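Long-range contacts in TqaA (Penicillium aethiopicum, PDB 5EGF), which probably builds a nonribosomal peptide as a multidomain fungal synthetase, of which this chain is the C-terminal condensation-like domain associated with macrocyclization: residues T47-L52 against Q111-N116; L212-S217 against N314-N319. The protein carries 2 engineered substitutions. One frame throughout, in Å; residues are numbered along the deposited sequence. Where two conformers were deposited one is given.

Contact 1: T47-L52 against Q111-N116; sequences TLEDLL and QLVLAN. With EDO (1,2-ethanediol), chain Z.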
ATOM      1  N   THR C  47     -52.271  13.553  -0.076  1.00 51.41           N
ATOM      2  CA  THR C  47     -52.746  13.757  -1.430  1.00 50.90           C
ATOM      3  C   THR C  47     -51.673  14.372  -2.308  1.00 50.58           C
ATOM      4  O   THR C  47     -50.764  15.042  -1.812  1.00 54.19           O
ATOM      5  CB  THR C  47     -53.986  14.636  -1.459  1.00 53.17           C
ATOM      6  OG1 THR C  47     -53.774  15.795  -0.644  1.00 46.76           O
ATOM      7  CG2 THR C  47     -55.162  13.855  -0.923  1.00 56.43           C
ATOM      8  N   LEU C  48     -51.791  14.114  -3.610  1.00 50.24           N
ATOM      9  CA  LEU C  48     -50.984  14.751  -4.633  1.00 45.85           C
ATOM     10  C   LEU C  48     -51.624  16.079  -5.042  1.00 50.58           C
ATOM     11  O   LEU C  48     -52.769  16.131  -5.518  1.00 48.62           O
ATOM     12  CB  LEU C  48     -50.840  13.825  -5.836  1.00 50.51           C
ATOM     13  CG  LEU C  48     -49.914  14.328  -6.944  1.00 54.90           C
ATOM     14  CD1 LEU C  48     -48.548  14.732  -6.368  1.00 48.04           C
ATOM     15  CD2 LEU C  48     -49.778  13.260  -8.032  1.00 55.27           C
ATOM     16  N   GLU C  49     -50.870  17.154  -4.853  1.00 59.61           N
ATOM     17  CA  GLU C  49     -51.386  18.501  -5.029  1.00 59.19           C
ATOM     18  C   GLU C  49     -50.811  19.239  -6.249  1.00 60.58           C
ATOM     19  O   GLU C  49     -51.474  20.111  -6.831  1.00 59.53           O
ATOM     20  CB  GLU C  49     -51.118  19.312  -3.774  1.00 56.23           C
ATOM     21  CG  GLU C  49     -51.116  20.791  -4.041  1.00 59.67           C
ATOM     22  CD  GLU C  49     -50.886  21.595  -2.790  1.00 64.28           C
ATOM     23  OE1 GLU C  49     -50.184  22.629  -2.867  1.00 63.10           O
ATOM     24  OE2 GLU C  49     -51.418  21.195  -1.729  1.00 67.84           O
ATOM     25  N   ASP C  50     -49.568  18.920  -6.604  1.00 54.37           N
ATOM     26  CA  ASP C  50     -48.979  19.373  -7.863  1.00 50.94           C
ATOM     27  C   ASP C  50     -47.960  18.348  -8.313  1.00 51.93           C
ATOM     28  O   ASP C  50     -47.588  17.450  -7.548  1.00 55.21           O
ATOM     29  CB  ASP C  50     -48.337  20.745  -7.724  1.00 49.72           C
ATOM     30  CG  ASP C  50     -48.493  21.582  -8.969  1.00 53.09           C
ATOM     31  OD1 ASP C  50     -48.553  21.005 -10.081  1.00 54.14           O
ATOM     32  OD2 ASP C  50     -48.564  22.822  -8.831  1.00 49.83           O
ATOM     33  N   LEU C  51     -47.536  18.453  -9.565  1.00 44.71           N
ATOM     34  CA  LEU C  51     -46.509  17.563 -10.086  1.00 45.75           C
ATOM     35  C   LEU C  51     -45.787  18.247 -11.236  1.00 50.19           C
ATOM     36  O   LEU C  51     -46.376  18.434 -12.331  1.00 50.67           O
ATOM     37  CB  LEU C  51     -47.084  16.216 -10.530  1.00 48.95           C
ATOM     38  CG  LEU C  51     -46.012  15.184 -10.919  1.00 48.60           C
ATOM     39  CD1 LEU C  51     -46.545  13.776 -10.832  1.00 55.82           C
ATOM     40  CD2 LEU C  51     -45.489  15.457 -12.316  1.00 51.96           C
ATOM     41  N   LEU C  52     -44.529  18.628 -10.970  1.00 46.20           N
ATOM     42  CA  LEU C  52     -43.745  19.445 -11.888  1.00 45.95           C
ATOM     43  C   LEU C  52     -42.384  18.833 -12.133  1.00 46.62           C
ATOM     44  O   LEU C  52     -41.992  17.896 -11.438  1.00 44.71           O
ATOM     45  CB  LEU C  52     -43.531  20.848 -11.323  1.00 45.38           C
ATOM     46  CG  LEU C  52     -44.713  21.603 -10.756  1.00 44.71           C
ATOM     47  CD1 LEU C  52     -44.974  21.153  -9.325  1.00 46.44           C
ATOM     48  CD2 LEU C  52     -44.395  23.078 -10.818  1.00 42.90           C
ATOM     49  N   GLN C 111     -40.960  16.844  -9.239  1.00 44.75           N
ATOM     50  CA  GLN C 111     -41.362  17.198  -7.895  1.00 43.74           C
ATOM     51  C   GLN C 111     -42.799  16.767  -7.679  1.00 47.04           C
ATOM     52  O   GLN C 111     -43.703  17.224  -8.395  1.00 49.57           O
ATOM     53  CB  GLN C 111     -41.291  18.716  -7.724  1.00 43.97           C
ATOM     54  CG  GLN C 111     -39.901  19.264  -7.483  1.00 44.43           C
ATOM     55  CD  GLN C 111     -39.806  20.770  -7.708  1.00 42.20           C
ATOM     56  OE1 GLN C 111     -39.664  21.538  -6.759  1.00 43.72           O
ATOM     57  NE2 GLN C 111     -39.852  21.196  -8.973  1.00 43.16           N
ATOM     58  N   LEU C 112     -43.028  15.889  -6.709  1.00 43.03           N
ATOM     59  CA  LEU C 112     -44.399  15.618  -6.292  1.00 44.11           C
ATOM     60  C   LEU C 112     -44.702  16.492  -5.083  1.00 44.42           C
ATOM     61  O   LEU C 112     -44.108  16.328  -4.023  1.00 48.46           O
ATOM     62  CB  LEU C 112     -44.609  14.146  -5.956  1.00 46.04           C
ATOM     63  CG  LEU C 112     -44.783  13.186  -7.129  1.00 50.67           C
ATOM     64  CD1 LEU C 112     -43.497  13.050  -7.943  1.00 53.40           C
ATOM     65  CD2 LEU C 112     -45.209  11.844  -6.582  1.00 54.10           C
ATOM     66  N   VAL C 113     -45.591  17.459  -5.247  1.00 54.01           N
ATOM     67  CA  VAL C 113     -45.982  18.285  -4.116  1.00 53.25           C
ATOM     68  C   VAL C 113     -47.105  17.585  -3.358  1.00 57.10           C
ATOM     69  O   VAL C 113     -48.122  17.203  -3.941  1.00 57.34           O
ATOM     70  CB  VAL C 113     -46.451  19.660  -4.571  1.00 55.12           C
ATOM     71  CG1 VAL C 113     -46.417  20.642  -3.401  1.00 53.28           C
ATOM     72  CG2 VAL C 113     -45.564  20.147  -5.692  1.00 52.74           C
ATOM     73  N   LEU C 114     -46.918  17.413  -2.055  1.00 59.36           N
ATOM     74  CA  LEU C 114     -47.879  16.674  -1.247  1.00 56.69           C
ATOM     75  C   LEU C 114     -48.792  17.579  -0.422  1.00 53.86           C
ATOM     76  O   LEU C 114     -48.426  18.699  -0.052  1.00 54.53           O
ATOM     77  CB  LEU C 114     -47.141  15.697  -0.330  1.00 51.25           C
ATOM     78  CG  LEU C 114     -47.127  14.247  -0.801  1.00 56.84           C
ATOM     79  CD1 LEU C 114     -47.090  14.153  -2.320  1.00 54.38           C
ATOM     80  CD2 LEU C 114     -45.956  13.492  -0.161  1.00 58.70           C
ATOM     81  N   ALA C 115     -49.992  17.087  -0.141  1.00 55.61           N
ATOM     82  CA  ALA C 115     -50.906  17.780   0.766  1.00 56.67           C
ATOM     83  C   ALA C 115     -51.457  16.751   1.747  1.00 52.80           C
ATOM     84  O   ALA C 115     -51.219  15.545   1.578  1.00 51.98           O
ATOM     85  CB  ALA C 115     -52.041  18.465  -0.017  1.00 54.12           C
ATOM     86  N   ASN C 116     -52.190  17.214   2.760  1.00 54.84           N
ATOM     87  CA  ASN C 116     -52.717  16.312   3.784  1.00 54.20           C
ATOM     88  C   ASN C 116     -51.594  15.452   4.296  1.00 56.26           C
ATOM     89  O   ASN C 116     -51.693  14.214   4.357  1.00 53.40           O
ATOM     90  CB  ASN C 116     -53.839  15.442   3.229  1.00 55.70           C
ATOM     91  CG  ASN C 116     -55.119  16.212   3.068  1.00 60.99           C
ATOM     92  OD1 ASN C 116     -55.769  16.572   4.059  1.00 62.30           O
ATOM     93  ND2 ASN C 116     -55.484  16.502   1.821  1.00 57.65           N
TER
HETATM   94  C1  EDO Z 503     -42.164  22.669  -5.247  1.00 57.12           C
HETATM   95  O1  EDO Z 503     -42.008  21.248  -5.125  1.00 57.12           O
HETATM   96  C2  EDO Z 503     -43.040  23.202  -4.117  1.00 57.12           C
HETATM   97  O2  EDO Z 503     -43.027  24.636  -4.108  1.00 57.12           O

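Contact 2: L212-S217 against N314-N319; sequences LYHRVS and NLPMDN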
ATOM      1  N   LEU C 212     -41.586  28.199 -10.670  1.00 47.08           N
ATOM      2  CA  LEU C 212     -41.510  27.469 -11.921  1.00 46.66           C
ATOM      3  C   LEU C 212     -42.577  27.961 -12.914  1.00 48.62           C
ATOM      4  O   LEU C 212     -42.234  28.378 -14.029  1.00 49.70           O
ATOM      5  CB  LEU C 212     -41.599  25.963 -11.670  1.00 44.91           C
ATOM      6  CG  LEU C 212     -40.584  25.417 -10.644  1.00 47.12           C
ATOM      7  CD1 LEU C 212     -40.642  23.887 -10.569  1.00 36.87           C
ATOM      8  CD2 LEU C 212     -39.161  25.897 -10.974  1.00 37.83           C
ATOM      9  N   TYR C 213     -43.849  27.940 -12.501  1.00 50.88           N
ATOM     10  CA  TYR C 213     -44.972  28.383 -13.342  1.00 54.11           C
ATOM     11  C   TYR C 213     -44.737  29.761 -13.947  1.00 54.76           C
ATOM     12  O   TYR C 213     -45.052  30.003 -15.109  1.00 56.63           O
ATOM     13  CB  TYR C 213     -46.300  28.404 -12.556  1.00 55.18           C
ATOM     14  CG  TYR C 213     -46.875  27.029 -12.293  1.00 52.94           C
ATOM     15  CD1 TYR C 213     -47.204  26.184 -13.347  1.00 51.07           C
ATOM     16  CD2 TYR C 213     -47.087  26.574 -10.994  1.00 50.97           C
ATOM     17  CE1 TYR C 213     -47.726  24.906 -13.113  1.00 53.26           C
ATOM     18  CE2 TYR C 213     -47.609  25.303 -10.753  1.00 49.19           C
ATOM     19  CZ  TYR C 213     -47.922  24.475 -11.820  1.00 48.74           C
ATOM     20  OH  TYR C 213     -48.425  23.211 -11.601  1.00 50.51           O
ATOM     21  N   HIS C 214     -44.183  30.657 -13.137  1.00 62.08           N
ATOM     22  CA  HIS C 214     -43.916  32.021 -13.559  1.00 62.29           C
ATOM     23  C   HIS C 214     -42.821  32.076 -14.630  1.00 65.71           C
ATOM     24  O   HIS C 214     -42.911  32.856 -15.582  1.00 67.59           O
ATOM     25  CB  HIS C 214     -43.532  32.873 -12.351  0.51 63.17           C
ATOM     26  CG  HIS C 214     -43.330  34.318 -12.674  0.51 75.24           C
ATOM     27  ND1 HIS C 214     -42.213  34.782 -13.336  0.51 77.72           N
ATOM     28  CD2 HIS C 214     -44.103  35.403 -12.434  0.51 77.40           C
ATOM     29  CE1 HIS C 214     -42.307  36.093 -13.489  0.51 75.51           C
ATOM     30  NE2 HIS C 214     -43.443  36.493 -12.949  0.51 78.24           N
ATOM     31  N   ARG C 215     -41.787  31.249 -14.471  1.00 65.68           N
ATOM     32  CA  ARG C 215     -40.693  31.180 -15.449  1.00 66.32           C
ATOM     33  C   ARG C 215     -41.211  30.798 -16.821  1.00 66.87           C
ATOM     34  O   ARG C 215     -40.776  31.329 -17.841  1.00 65.50           O
ATOM     35  CB  ARG C 215     -39.674  30.116 -15.046  1.00 63.70           C
ATOM     36  CG  ARG C 215     -38.599  30.563 -14.086  1.00 56.55           C
ATOM     37  CD  ARG C 215     -38.031  29.337 -13.428  1.00 55.64           C
ATOM     38  NE  ARG C 215     -36.781  28.869 -14.006  1.00 54.68           N
ATOM     39  CZ  ARG C 215     -36.542  27.612 -14.379  1.00 58.80           C
ATOM     40  NH1 ARG C 215     -37.488  26.684 -14.274  1.00 56.48           N
ATOM     41  NH2 ARG C 215     -35.352  27.283 -14.873  1.00 56.10           N
ATOM     42  N   VAL C 216     -42.124  29.838 -16.834  1.00 56.69           N
ATOM     43  CA  VAL C 216     -42.689  29.355 -18.076  1.00 59.49           C
ATOM     44  C   VAL C 216     -43.673  30.371 -18.660  1.00 60.95           C
ATOM     45  O   VAL C 216     -43.758  30.529 -19.882  1.00 59.29           O
ATOM     46  CB  VAL C 216     -43.360  27.986 -17.878  1.00 57.70           C
ATOM     47  CG1 VAL C 216     -44.531  27.813 -18.824  1.00 55.95           C
ATOM     48  CG2 VAL C 216     -42.338  26.876 -18.072  1.00 59.34           C
ATOM     49  N   SER C 217     -44.397  31.072 -17.788  1.00 65.57           N
ATOM     50  CA  SER C 217     -45.375  32.058 -18.239  1.00 67.06           C
ATOM     51  C   SER C 217     -44.690  33.112 -19.092  1.00 68.86           C
ATOM     52  O   SER C 217     -45.263  33.596 -20.068  1.00 72.92           O
ATOM     53  CB  SER C 217     -46.079  32.726 -17.055  1.00 67.25           C
ATOM     54  OG  SER C 217     -45.367  33.872 -16.609  1.00 66.30           O
ATOM     55  N   ASN C 314     -34.501  37.581  -9.734  1.00 75.13           N
ATOM     56  CA  ASN C 314     -34.658  38.890 -10.352  1.00 78.26           C
ATOM     57  C   ASN C 314     -35.911  38.954 -11.211  1.00 77.59           C
ATOM     58  O   ASN C 314     -36.352  40.030 -11.610  1.00 81.04           O
ATOM     59  CB  ASN C 314     -33.408  39.269 -11.138  1.00 75.76           C
ATOM     60  CG  ASN C 314     -32.282  39.717 -10.229  1.00 84.64           C
ATOM     61  OD1 ASN C 314     -32.141  40.908  -9.934  1.00 88.91           O
ATOM     62  ND2 ASN C 314     -31.491  38.759  -9.750  1.00 79.99           N
ATOM     63  N   LEU C 315     -36.461  37.775 -11.487  1.00 58.86           N
ATOM     64  CA  LEU C 315     -37.837  37.621 -11.955  1.00 63.06           C
ATOM     65  C   LEU C 315     -38.783  38.528 -11.154  1.00 66.11           C
ATOM     66  O   LEU C 315     -38.703  38.590  -9.921  1.00 70.11           O
ATOM     67  CB  LEU C 315     -38.274  36.159 -11.822  1.00 57.96           C
ATOM     68  CG  LEU C 315     -37.883  35.275 -13.004  1.00 56.22           C
ATOM     69  CD1 LEU C 315     -38.011  33.793 -12.670  1.00 56.97           C
ATOM     70  CD2 LEU C 315     -38.750  35.635 -14.201  1.00 63.40           C
ATOM     71  N   PRO C 316     -39.679  39.242 -11.853  1.00 84.59           N
ATOM     72  CA  PRO C 316     -40.514  40.271 -11.226  1.00 83.78           C
ATOM     73  C   PRO C 316     -41.805  39.735 -10.610  1.00 86.56           C
ATOM     74  O   PRO C 316     -42.741  40.506 -10.424  1.00 91.49           O
ATOM     75  CB  PRO C 316     -40.844  41.186 -12.405  1.00 82.16           C
ATOM     76  CG  PRO C 316     -40.960  40.232 -13.557  1.00 82.17           C
ATOM     77  CD  PRO C 316     -39.929  39.150 -13.305  1.00 83.56           C
HETATM   78  N   MSE C 317     -41.864  38.446 -10.302  1.00 79.25           N
HETATM   79  CA  MSE C 317     -43.036  37.899  -9.631  1.00 82.15           C
HETATM   80  C   MSE C 317     -43.137  38.455  -8.218  1.00 86.25           C
HETATM   81  O   MSE C 317     -42.225  39.137  -7.744  1.00 84.35           O
HETATM   82  CB  MSE C 317     -42.982  36.383  -9.583  1.00 79.72           C
HETATM   83  CG  MSE C 317     -42.272  35.847  -8.380  1.00 82.30           C
HETATM   84 SE   MSE C 317     -42.110  33.931  -8.546  1.00 95.95          SE
HETATM   85  CE  MSE C 317     -41.161  33.933 -10.259  1.00 75.87           C
ATOM     86  N   ASP C 318     -44.254  38.171  -7.556  1.00 95.11           N
ATOM     87  CA  ASP C 318     -44.511  38.721  -6.229  1.00 96.23           C
ATOM     88  C   ASP C 318     -44.034  37.768  -5.144  1.00 95.00           C
ATOM     89  O   ASP C 318     -44.176  36.548  -5.272  1.00 93.22           O
ATOM     90  CB  ASP C 318     -45.998  39.022  -6.065  1.00 96.07           C
ATOM     91  CG  ASP C 318     -46.619  39.566  -7.336  1.00105.11           C
ATOM     92  OD1 ASP C 318     -47.058  38.748  -8.176  1.00105.11           O
ATOM     93  OD2 ASP C 318     -46.660  40.806  -7.499  1.00105.14           O
ATOM     94  N   ASN C 319     -43.477  38.332  -4.076  1.00105.03           N
ATOM     95  CA  ASN C 319     -42.860  37.537  -3.019  1.00104.63           C
ATOM     96  C   ASN C 319     -41.698  36.715  -3.554  1.00104.10           C
ATOM     97  O   ASN C 319     -41.408  35.635  -3.047  1.00102.50           O
ATOM     98  CB  ASN C 319     -43.888  36.634  -2.328  1.00107.18           C
ATOM     99  CG  ASN C 319     -44.535  37.304  -1.134  1.00110.27           C
ATOM    100  OD1 ASN C 319     -43.870  38.007  -0.372  1.00112.68           O
ATOM    101  ND2 ASN C 319     -45.839  37.103  -0.970  1.00106.60           N
TER

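Contact 1: T47-L52 against Q111-N116
Gln111 and Leu52 form an antiparallel hydrogen-bonded pair, with Gln111 N 2.6 Å from Leu52 O and Leu52 N donating back to Gln111 O. The Gln111 amide has its own partners: OE1 accepts from Gln58 and, at 2.9 Å, from O1 of an ethanediol molecule probably left by crystallisation, while NE2 makes a weak bond to Pro53 O. Replacing Gln111 by alanine removes OE1 and NE2 and is likely to leave the Gln58 amide without this acceptor. On the other face of the sheet, Leu112 CG lies 4.1 Å from Leu51 CD1, the two side chains running alongside each other, and Leu112 CB packs against Leu48 CD1. Val113 marks a classic beta bulge: its O accepts from Glu49 N at 2.9 Å and weakly from Asp50 N at 3.5 Å. Its CG1 lies anti to the backbone N (chi1 -162°), which turns CG2 toward Asp50 CB and, at 3.8 Å, Leu52 CD1. Leu114 joins Leu48 on the Leu112 face. Ala115 exchanges two backbone bonds with Thr47, and its CB comes within 3.3 Å of Glu49 OE2. Asn116 ND2 then points in its amide plane to Thr47 OG1, 3.1 Å away, with an N-H...O angle of 172°. The leucines thus line one buried face, while the Thr47–Asn116 end is polar and exposed, and backbone bonds join the strands on both sides of the bulge.

Contact 2: L212-S217 against N314-N319
His214, whose ring reaches across to Leu315, Pro316 and Met317, accepts at its backbone O a hydrogen bond from Ser217 OG, 2.8 Å away, within the last turn of helix 208-217. His214 has two conformers; in the one described, CG stands anti to the backbone N (chi1 -176°), which carries the imidazole off the helix and over the loop. Met317, a selenomethionine, covers one ring face: its CB sits 3.5 Å from the His214 ring centroid, a CH-pi contact offset toward the rim, and a bend at chi3 (57°) brings CE back toward His214 CB and CG. Leu315 CD2 approaches the ring edge, 3.7 Å from His214 CE1. The loop carrying these residues connects strands 303-310 and 329-336 of the condensation fold, and it begins close to Asn311, which binds phosphopantetheine in another structure of this protein. ND1 of His214 is buried here without a hydrogen-bond partner in the model. Arg215 offers its aliphatic part, with CG 3.6 Å from Leu315 CD1 where the two side chains cross at about a right angle, while its guanidinium turns to a salt bridge with Glu367 and a bond to His365 O.

In the fold
Helix 208-217 ties the two contacts together: Leu212 packs on Leu52 and Gln111 of contact 1, and the Tyr213 hydroxyl meets the Asp50 carboxylate, while His214 and Arg215 serve contact 2. Contact 1 is largely buried and pairs the 47-53 edge strand of a three-stranded sheet with its central strand, so backbone hydrogen bonds dominate. Contact 2, partly buried and smaller, sets the helix against an irregular loop and relies on side-chain packing across the interface. The loop of contact 2 lies near a phosphopantetheine-binding residue, whereas contact 1 lies away from the phosphopantetheine-binding residues. Their centres are about 20 Å apart.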